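Local coordinates for uncharacterized protein SP1917 (Streptococcus pneumoniae, PDB 3C9P) that is of unknown function but belongs to the DUF2200 family of uncharacterized bacterial proteins and folds as a small, mainly helical single chain, at residues Glu86-Pro91 and Glu95-Asp100; Ala22-Lys27 and Lys101-Leu106. All blocks are in the same frame, centred on the assembly; numbering follows the deposited sequence.

Contact 1: residues Glu86-Pro91 and Glu95-Asp100; sequences EEIDDP and EIRRLD. With EDO (1,2-ethanediol), chain B.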
ATOM      1  N   GLU A  86       0.963  -7.258 -11.989  1.00 13.42           N
ATOM      2  CA  GLU A  86       1.501  -6.727 -13.239  1.00 14.43           C
ATOM      3  C   GLU A  86       0.526  -6.812 -14.444  1.00 14.42           C
ATOM      4  O   GLU A  86       0.744  -6.152 -15.454  1.00 14.15           O
ATOM      5  CB  GLU A  86       2.833  -7.394 -13.588  1.00 14.36           C
ATOM      6  CG  GLU A  86       2.706  -8.896 -13.855  1.00 13.42           C
ATOM      7  CD  GLU A  86       2.952  -9.752 -12.613  1.00 14.89           C
ATOM      8  OE1 GLU A  86       2.663  -9.306 -11.484  1.00 14.14           O
ATOM      9  OE2 GLU A  86       3.426 -10.896 -12.766  1.00 14.63           O
ATOM     10  N   GLU A  87      -0.543  -7.596 -14.316  1.00 14.67           N
ATOM     11  CA  GLU A  87      -1.559  -7.724 -15.371  1.00 14.92           C
ATOM     12  C   GLU A  87      -2.828  -6.925 -15.113  1.00 14.91           C
ATOM     13  O   GLU A  87      -3.798  -7.036 -15.876  1.00 14.56           O
ATOM     14  CB  GLU A  87      -1.907  -9.203 -15.577  1.00 15.16           C
ATOM     15  CG  GLU A  87      -0.763  -9.937 -16.253  1.00 17.21           C
ATOM     16  CD  GLU A  87      -0.966 -11.438 -16.339  1.00 23.05           C
ATOM     17  OE1 GLU A  87      -2.083 -11.937 -16.046  1.00 23.87           O
ATOM     18  OE2 GLU A  87       0.014 -12.116 -16.711  1.00 25.32           O
ATOM     19  N   ILE A  88      -2.836  -6.133 -14.045  1.00 14.85           N
ATOM     20  CA  ILE A  88      -4.005  -5.301 -13.727  1.00 15.48           C
ATOM     21  C   ILE A  88      -4.090  -4.102 -14.679  1.00 16.29           C
ATOM     22  O   ILE A  88      -3.195  -3.253 -14.706  1.00 15.88           O
ATOM     23  CB  ILE A  88      -4.022  -4.824 -12.242  1.00 14.96           C
ATOM     24  CG1 ILE A  88      -4.066  -6.030 -11.285  1.00 14.81           C
ATOM     25  CG2 ILE A  88      -5.225  -3.869 -11.989  1.00 14.89           C
ATOM     26  CD1 ILE A  88      -3.825  -5.654  -9.820  1.00 15.19           C
ATOM     27  N   ASP A  89      -5.188  -4.023 -15.420  1.00 17.79           N
ATOM     28  CA  ASP A  89      -5.352  -2.989 -16.445  1.00 19.58           C
ATOM     29  C   ASP A  89      -5.599  -1.590 -15.895  1.00 19.67           C
ATOM     30  O   ASP A  89      -5.031  -0.607 -16.392  1.00 19.77           O
ATOM     31  CB  ASP A  89      -6.487  -3.368 -17.383  1.00 20.94           C
ATOM     32  CG  ASP A  89      -6.036  -4.260 -18.516  1.00 25.13           C
ATOM     33  OD1 ASP A  89      -4.800  -4.343 -18.792  1.00 30.20           O
ATOM     34  OD2 ASP A  89      -6.930  -4.886 -19.140  1.00 30.52           O
ATOM     35  N   ASP A  90      -6.448  -1.522 -14.873  1.00 18.43           N
ATOM     36  CA  ASP A  90      -6.793  -0.281 -14.210  1.00 18.52           C
ATOM     37  C   ASP A  90      -5.570   0.191 -13.412  1.00 18.05           C
ATOM     38  O   ASP A  90      -5.158  -0.490 -12.455  1.00 17.13           O
ATOM     39  CB  ASP A  90      -7.966  -0.569 -13.275  1.00 17.97           C
ATOM     40  CG  ASP A  90      -8.523   0.676 -12.621  1.00 19.01           C
ATOM     41  OD1 ASP A  90      -7.800   1.692 -12.527  1.00 16.02           O
ATOM     42  OD2 ASP A  90      -9.698   0.611 -12.180  1.00 17.53           O
ATOM     43  N   PRO A  91      -4.984   1.345 -13.802  1.00 17.61           N
ATOM     44  CA  PRO A  91      -3.751   1.816 -13.190  1.00 17.04           C
ATOM     45  C   PRO A  91      -3.894   2.182 -11.727  1.00 16.50           C
ATOM     46  O   PRO A  91      -2.928   2.064 -10.963  1.00 16.06           O
ATOM     47  CB  PRO A  91      -3.382   3.072 -14.015  1.00 17.86           C
ATOM     48  CG  PRO A  91      -4.620   3.451 -14.728  1.00 18.26           C
ATOM     49  CD  PRO A  91      -5.440   2.221 -14.894  1.00 18.00           C
ATOM     50  N   GLU A  95      -1.787   0.251  -8.450  1.00 13.77           N
ATOM     51  CA  GLU A  95      -1.019   0.863  -7.341  1.00 13.92           C
ATOM     52  C   GLU A  95      -1.554   0.392  -5.988  1.00 14.09           C
ATOM     53  O   GLU A  95      -0.786   0.135  -5.062  1.00 13.90           O
ATOM     54  CB  GLU A  95      -1.054   2.406  -7.398  1.00 14.37           C
ATOM     55  CG  GLU A  95      -0.559   3.041  -8.732  1.00 17.50           C
ATOM     56  CD  GLU A  95       0.875   2.654  -9.125  1.00 18.96           C
ATOM     57  OE1 GLU A  95       1.512   1.843  -8.426  1.00 20.52           O
ATOM     58  OE2 GLU A  95       1.369   3.183 -10.148  1.00 18.91           O
ATOM     59  N   ILE A  96      -2.876   0.286  -5.887  1.00 13.00           N
ATOM     60  CA  ILE A  96      -3.531  -0.174  -4.659  1.00 12.48           C
ATOM     61  C   ILE A  96      -3.074  -1.602  -4.347  1.00 12.23           C
ATOM     62  O   ILE A  96      -2.752  -1.923  -3.198  1.00 11.55           O
ATOM     63  CB  ILE A  96      -5.071  -0.094  -4.790  1.00 12.07           C
ATOM     64  CG1 ILE A  96      -5.519   1.378  -4.673  1.00 13.33           C
ATOM     65  CG2 ILE A  96      -5.796  -1.031  -3.777  1.00 10.50           C
ATOM     66  CD1 ILE A  96      -7.052   1.664  -4.968  1.00 12.46           C
ATOM     67  N   ARG A  97      -3.050  -2.452  -5.370  1.00 11.71           N
ATOM     68  CA  ARG A  97      -2.662  -3.847  -5.183  1.00 11.87           C
ATOM     69  C   ARG A  97      -1.172  -3.969  -4.907  1.00 12.04           C
ATOM     70  O   ARG A  97      -0.766  -4.877  -4.198  1.00 11.57           O
ATOM     71  CB  ARG A  97      -3.074  -4.713  -6.373  1.00 12.60           C
ATOM     72  CG  ARG A  97      -4.602  -4.889  -6.503  1.00 14.12           C
ATOM     73  CD  ARG A  97      -5.157  -5.639  -5.274  1.00 21.60           C
ATOM     74  NE  ARG A  97      -6.575  -5.949  -5.421  1.00 27.49           N
ATOM     75  CZ  ARG A  97      -7.535  -5.534  -4.599  1.00 28.90           C
ATOM     76  NH1 ARG A  97      -7.255  -4.777  -3.557  1.00 29.87           N
ATOM     77  NH2 ARG A  97      -8.789  -5.893  -4.822  1.00 32.39           N
ATOM     78  N   ARG A  98      -0.361  -3.054  -5.434  1.00 11.03           N
ATOM     79  CA  ARG A  98       1.071  -3.055  -5.062  1.00 11.80           C
ATOM     80  C   ARG A  98       1.235  -2.759  -3.570  1.00 11.80           C
ATOM     81  O   ARG A  98       2.036  -3.425  -2.891  1.00 11.73           O
ATOM     82  CB  ARG A  98       1.882  -2.064  -5.902  1.00 11.60           C
ATOM     83  CG  ARG A  98       2.079  -2.491  -7.333  1.00 12.20           C
ATOM     84  CD  ARG A  98       2.719  -1.384  -8.153  1.00 12.78           C
ATOM     85  NE  ARG A  98       2.998  -1.868  -9.507  1.00 14.99           N
ATOM     86  CZ  ARG A  98       2.913  -1.155 -10.622  1.00 16.82           C
ATOM     87  NH1 ARG A  98       2.524   0.114 -10.604  1.00 13.53           N
ATOM     88  NH2 ARG A  98       3.218  -1.728 -11.775  1.00 16.15           N
ATOM     89  N   LEU A  99       0.465  -1.808  -3.039  1.00 11.31           N
ATOM     90  CA  LEU A  99       0.480  -1.629  -1.559  1.00 12.23           C
ATOM     91  C   LEU A  99       0.032  -2.888  -0.795  1.00 12.12           C
ATOM     92  O   LEU A  99       0.645  -3.279   0.223  1.00 11.67           O
ATOM     93  CB  LEU A  99      -0.307  -0.390  -1.095  1.00 12.40           C
ATOM     94  CG  LEU A  99      -0.231  -0.150   0.430  1.00 12.25           C
ATOM     95  CD1 LEU A  99       1.204   0.079   0.895  1.00 13.20           C
ATOM     96  CD2 LEU A  99      -1.144   1.006   0.857  1.00 10.28           C
ATOM     97  N   ASP A 100      -1.014  -3.542  -1.289  1.00 12.26           N
ATOM     98  CA  ASP A 100      -1.481  -4.779  -0.644  1.00 12.92           C
ATOM     99  C   ASP A 100      -0.378  -5.822  -0.580  1.00 13.01           C
ATOM    100  O   ASP A 100      -0.286  -6.555   0.419  1.00 12.88           O
ATOM    101  CB  ASP A 100      -2.691  -5.384  -1.336  1.00 12.31           C
ATOM    102  CG  ASP A 100      -3.976  -4.564  -1.131  1.00 16.77           C
ATOM    103  OD1 ASP A 100      -4.225  -4.010  -0.038  1.00 18.84           O
ATOM    104  OD2 ASP A 100      -4.764  -4.499  -2.084  1.00 18.83           O
TER
HETATM  105  C1  EDO B 201      -7.449  -3.219  -0.808  1.00 37.16           C
HETATM  106  O1  EDO B 201      -7.669  -4.456  -0.130  1.00 38.54           O
HETATM  107  C2  EDO B 201      -7.315  -2.126   0.236  1.00 37.04           C
HETATM  108  O2  EDO B 201      -7.006  -2.729   1.493  1.00 36.60           O

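Contact 2: residues Ala22-Lys27 and Lys101-Leu106; sequences AKVERK and KLVDWL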
ATOM      1  N   ALA A  22      -4.522  -3.234  10.950  1.00 15.52           N
ATOM      2  CA  ALA A  22      -5.057  -4.283  11.816  1.00 15.16           C
ATOM      3  C   ALA A  22      -4.583  -5.669  11.372  1.00 15.10           C
ATOM      4  O   ALA A  22      -4.274  -6.481  12.219  1.00 14.21           O
ATOM      5  CB  ALA A  22      -6.571  -4.223  11.873  1.00 15.51           C
ATOM      6  N   LYS A  23      -4.567  -5.924  10.053  1.00 15.17           N
ATOM      7  CA  LYS A  23      -4.050  -7.174   9.489  0.50 15.42           C
ATOM      8  C   LYS A  23      -2.617  -7.407   9.943  1.00 15.18           C
ATOM      9  O   LYS A  23      -2.263  -8.504  10.387  1.00 15.08           O
ATOM     10  CB  LYS A  23      -4.084  -7.119   7.951  0.50 16.05           C
ATOM     11  CG  LYS A  23      -5.476  -7.163   7.359  0.50 17.43           C
ATOM     12  CD  LYS A  23      -5.542  -6.474   6.005  0.50 20.65           C
ATOM     13  CE  LYS A  23      -6.992  -6.285   5.554  0.50 21.10           C
ATOM     14  NZ  LYS A  23      -7.099  -5.184   4.546  0.50 17.13           N
ATOM     15  N   VAL A  24      -1.786  -6.369   9.827  1.00 13.78           N
ATOM     16  CA  VAL A  24      -0.386  -6.513  10.207  1.00 13.68           C
ATOM     17  C   VAL A  24      -0.225  -6.698  11.720  1.00 12.74           C
ATOM     18  O   VAL A  24       0.550  -7.550  12.175  1.00 13.12           O
ATOM     19  CB  VAL A  24       0.454  -5.330   9.684  1.00 13.61           C
ATOM     20  CG1 VAL A  24       1.882  -5.398  10.220  1.00 14.39           C
ATOM     21  CG2 VAL A  24       0.453  -5.346   8.150  1.00 15.28           C
ATOM     22  N   GLU A  25      -0.965  -5.932  12.508  1.00 12.31           N
ATOM     23  CA  GLU A  25      -0.858  -6.072  13.972  1.00 12.87           C
ATOM     24  C   GLU A  25      -1.333  -7.419  14.459  1.00 12.94           C
ATOM     25  O   GLU A  25      -0.743  -7.975  15.394  1.00 13.15           O
ATOM     26  CB  GLU A  25      -1.577  -4.932  14.689  1.00 13.41           C
ATOM     27  CG  GLU A  25      -0.821  -3.600  14.504  1.00 15.33           C
ATOM     28  CD  GLU A  25      -1.331  -2.498  15.436  1.00 19.21           C
ATOM     29  OE1 GLU A  25      -2.442  -2.631  15.967  1.00 19.04           O
ATOM     30  OE2 GLU A  25      -0.611  -1.508  15.650  1.00 22.75           O
ATOM     31  N   ARG A  26      -2.393  -7.952  13.841  1.00 12.83           N
ATOM     32  CA  ARG A  26      -2.902  -9.300  14.174  1.00 14.19           C
ATOM     33  C   ARG A  26      -1.857 -10.394  13.969  1.00 13.93           C
ATOM     34  O   ARG A  26      -1.910 -11.471  14.608  1.00 13.96           O
ATOM     35  CB  ARG A  26      -4.176  -9.616  13.358  1.00 14.01           C
ATOM     36  CG  ARG A  26      -5.439  -8.952  13.963  1.00 16.76           C
ATOM     37  CD  ARG A  26      -6.739  -9.552  13.422  1.00 16.88           C
ATOM     38  NE  ARG A  26      -6.796  -9.469  11.958  1.00 21.40           N
ATOM     39  CZ  ARG A  26      -7.359  -8.466  11.285  1.00 21.74           C
ATOM     40  NH1 ARG A  26      -7.933  -7.455  11.936  1.00 22.09           N
ATOM     41  NH2 ARG A  26      -7.355  -8.484   9.954  1.00 20.27           N
ATOM     42  N   LYS A  27      -0.906 -10.117  13.086  1.00 14.48           N
ATOM     43  CA  LYS A  27       0.196 -11.054  12.823  1.00 15.82           C
ATOM     44  C   LYS A  27       1.506 -10.646  13.480  1.00 16.10           C
ATOM     45  O   LYS A  27       2.581 -11.118  13.079  1.00 17.22           O
ATOM     46  CB  LYS A  27       0.385 -11.257  11.316  1.00 15.54           C
ATOM     47  CG  LYS A  27      -0.871 -11.746  10.593  1.00 15.39           C
ATOM     48  CD  LYS A  27      -1.383 -13.027  11.248  1.00 16.09           C
ATOM     49  CE  LYS A  27      -2.597 -13.601  10.525  1.00 14.27           C
ATOM     50  NZ  LYS A  27      -3.075 -14.839  11.279  1.00 13.37           N
ATOM     51  N   LYS A 101       0.421  -5.925  -1.651  1.00 12.22           N
ATOM     52  CA  LYS A 101       1.550  -6.861  -1.698  1.00 12.08           C
ATOM     53  C   LYS A 101       2.603  -6.496  -0.644  1.00 11.50           C
ATOM     54  O   LYS A 101       3.102  -7.380   0.063  1.00 10.57           O
ATOM     55  CB  LYS A 101       2.175  -6.897  -3.115  1.00 11.94           C
ATOM     56  CG  LYS A 101       3.255  -7.953  -3.329  1.00 13.51           C
ATOM     57  CD  LYS A 101       2.697  -9.356  -3.174  1.00 15.74           C
ATOM     58  CE  LYS A 101       3.472 -10.352  -4.013  1.00 19.68           C
ATOM     59  NZ  LYS A 101       2.911 -11.715  -3.734  1.00 21.25           N
ATOM     60  N   LEU A 102       2.927  -5.203  -0.523  1.00 10.26           N
ATOM     61  CA  LEU A 102       3.923  -4.770   0.469  1.00 11.65           C
ATOM     62  C   LEU A 102       3.457  -5.084   1.897  1.00 11.84           C
ATOM     63  O   LEU A 102       4.246  -5.514   2.736  1.00 12.15           O
ATOM     64  CB  LEU A 102       4.250  -3.266   0.336  1.00 11.37           C
ATOM     65  CG  LEU A 102       4.766  -2.789  -1.036  1.00 11.65           C
ATOM     66  CD1 LEU A 102       4.933  -1.237  -1.098  1.00  9.60           C
ATOM     67  CD2 LEU A 102       6.097  -3.480  -1.359  1.00 12.30           C
ATOM     68  N   VAL A 103       2.163  -4.886   2.140  1.00 11.00           N
ATOM     69  CA  VAL A 103       1.555  -5.127   3.431  1.00 11.93           C
ATOM     70  C   VAL A 103       1.481  -6.630   3.675  1.00 12.27           C
ATOM     71  O   VAL A 103       1.642  -7.083   4.809  1.00 12.81           O
ATOM     72  CB  VAL A 103       0.147  -4.486   3.531  1.00 11.79           C
ATOM     73  CG1 VAL A 103      -0.538  -4.900   4.802  1.00 14.28           C
ATOM     74  CG2 VAL A 103       0.291  -2.955   3.549  1.00 11.88           C
ATOM     75  N   ASP A 104       1.257  -7.402   2.616  1.00 12.30           N
ATOM     76  CA  ASP A 104       1.303  -8.872   2.776  1.00 13.00           C
ATOM     77  C   ASP A 104       2.669  -9.342   3.277  1.00 12.92           C
ATOM     78  O   ASP A 104       2.731 -10.176   4.189  1.00 13.48           O
ATOM     79  CB  ASP A 104       0.913  -9.586   1.502  1.00 12.48           C
ATOM     80  CG  ASP A 104       0.490 -11.038   1.761  1.00 15.74           C
ATOM     81  OD1 ASP A 104      -0.275 -11.304   2.722  1.00 16.53           O
ATOM     82  OD2 ASP A 104       0.941 -11.895   0.987  1.00 19.37           O
ATOM     83  N   TRP A 105       3.757  -8.788   2.735  1.00 13.54           N
ATOM     84  CA  TRP A 105       5.090  -9.085   3.279  1.00 13.66           C
ATOM     85  C   TRP A 105       5.184  -8.771   4.774  1.00 12.62           C
ATOM     86  O   TRP A 105       5.738  -9.556   5.517  1.00 12.21           O
ATOM     87  CB  TRP A 105       6.221  -8.363   2.531  1.00 14.51           C
ATOM     88  CG  TRP A 105       6.495  -8.894   1.158  1.00 14.53           C
ATOM     89  CD1 TRP A 105       6.326  -8.216  -0.033  1.00 15.31           C
ATOM     90  CD2 TRP A 105       6.999 -10.194   0.814  1.00 14.57           C
ATOM     91  NE1 TRP A 105       6.691  -9.022  -1.088  1.00 14.66           N
ATOM     92  CE2 TRP A 105       7.100 -10.241  -0.603  1.00 15.06           C
ATOM     93  CE3 TRP A 105       7.365 -11.328   1.560  1.00 16.14           C
ATOM     94  CZ2 TRP A 105       7.558 -11.374  -1.289  1.00 17.34           C
ATOM     95  CZ3 TRP A 105       7.819 -12.481   0.870  1.00 17.48           C
ATOM     96  CH2 TRP A 105       7.911 -12.487  -0.550  1.00 16.66           C
ATOM     97  N   LEU A 106       4.664  -7.620   5.200  1.00 12.32           N
ATOM     98  CA  LEU A 106       4.653  -7.270   6.629  1.00 12.10           C
ATOM     99  C   LEU A 106       3.854  -8.269   7.490  1.00 13.00           C
ATOM    100  O   LEU A 106       4.309  -8.639   8.593  1.00 13.67           O
ATOM    101  CB  LEU A 106       4.160  -5.829   6.847  1.00 11.73           C
ATOM    102  CG  LEU A 106       4.895  -4.725   6.077  1.00 10.73           C
ATOM    103  CD1 LEU A 106       4.253  -3.360   6.327  1.00  9.90           C
ATOM    104  CD2 LEU A 106       6.358  -4.697   6.449  1.00  8.81           C
TER

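Contact 1: residues Glu86-Pro91 and Glu95-Asp100
Arg97, whose aliphatic stem receives Ile88 from the neighbouring loop, is fixed at its charged end by a salt bridge within its own helix: NH1 lies 2.9 Å from OD2 of Asp100, one turn further on. The donor comes nearly in line with the carboxylate C-O bond, while the oxygen sits 19° from the guanidinium plane. Because NH2 is also bonded to the carbonyl oxygen of Ala3, the guanidinium has two anchors, which should restrict its rotation. A bend at chi2 (-63°) turns the arginine chain, and the methylene part before the charge becomes an apolar surface. Ile88 meets that surface: its extended branch ends with CD1 3.5 Å from Arg97 CG and 3.7 Å from Arg97 CB, the two side chains crossing at about a right angle. A 1,2-ethanediol, probably from the crystallisation liquor, lies with C1 at the guanidinium edge, and its O2 makes a weak hydrogen bond of 3.4 Å to Asp100 OD1.

The second point of contact is backbone. Glu95 N donates a weak hydrogen bond of 3.3 Å to Pro91 O, an i to i+4 step of the helix, and Glu95 CG packs against the same oxygen at 3.4 Å. Beyond CG, the buried carboxylate of Glu95 is shared between two arginines: Arg98 NH1 reaches OE1 at 3.0 Å, approaching 47° out of the carboxylate plane, whereas OE2 pairs with Arg73 NE.

Asp90 precedes this first turn and accepts Leu92 N at OD1, with Tyr9 and Gln6 bonded to OD2. The arrangement is that of an N-capped helix start, the loop folding Ile88 back onto the helix that it introduces.

Contact 2: residues Ala22-Lys27 and Lys101-Leu106
Val24 of helix 13-26 meets Val103 and Leu106 of helix 91-107, so that one branched side chain on the first helix faces two residues a turn apart on the second. Its two methyls divide the work. CG2 lies 3.5 Å from Val103 CG1, and it also approaches the CB of Leu106 at 4.0 Å; CG1 reaches that same Leu106 CB at 4.1 Å. With CG1 placed opposite the backbone N (chi1 173°), CG2 stands beside that nitrogen, where it can meet both partners. The pairs run aslant to each other, and the interface here is apolar van der Waals packing. Three residues on, Lys27 N bonds to Val24 O at 3.1 Å, an i to i+3 step, and weakly to Lys23 O.

The three touching residues are buried, and other helices pack on two of them, Val24 and Leu106: Val34 and Ser33 of helix 31-42 touch Val24 and Leu106 respectively, and Val115 of helix 112-119 packs on Leu106. Helix 91-107 thus packs against helices 13-26, 31-42 and 112-119 at this point.

From the N terminus, the chain first contributes 22-27, on helix 13-26, to contact 2; its partner, 101-106, comes only after 73 intervening residues, which include helices 31-42, 46-52 and 59-64 and the small two-stranded sheet. Contact 1 falls wholly within that long loop and closes a very short one, with three helical residues between 86-91 and 95-100. The two loops therefore nest without crossing. They share helix 91-107, where 95-100 runs directly into 101-106, and their centres lie about 17 Å apart. One local closure joins the sheet's following loop to the helix, while the distant closure ties that helix to the N-terminal part of the fold.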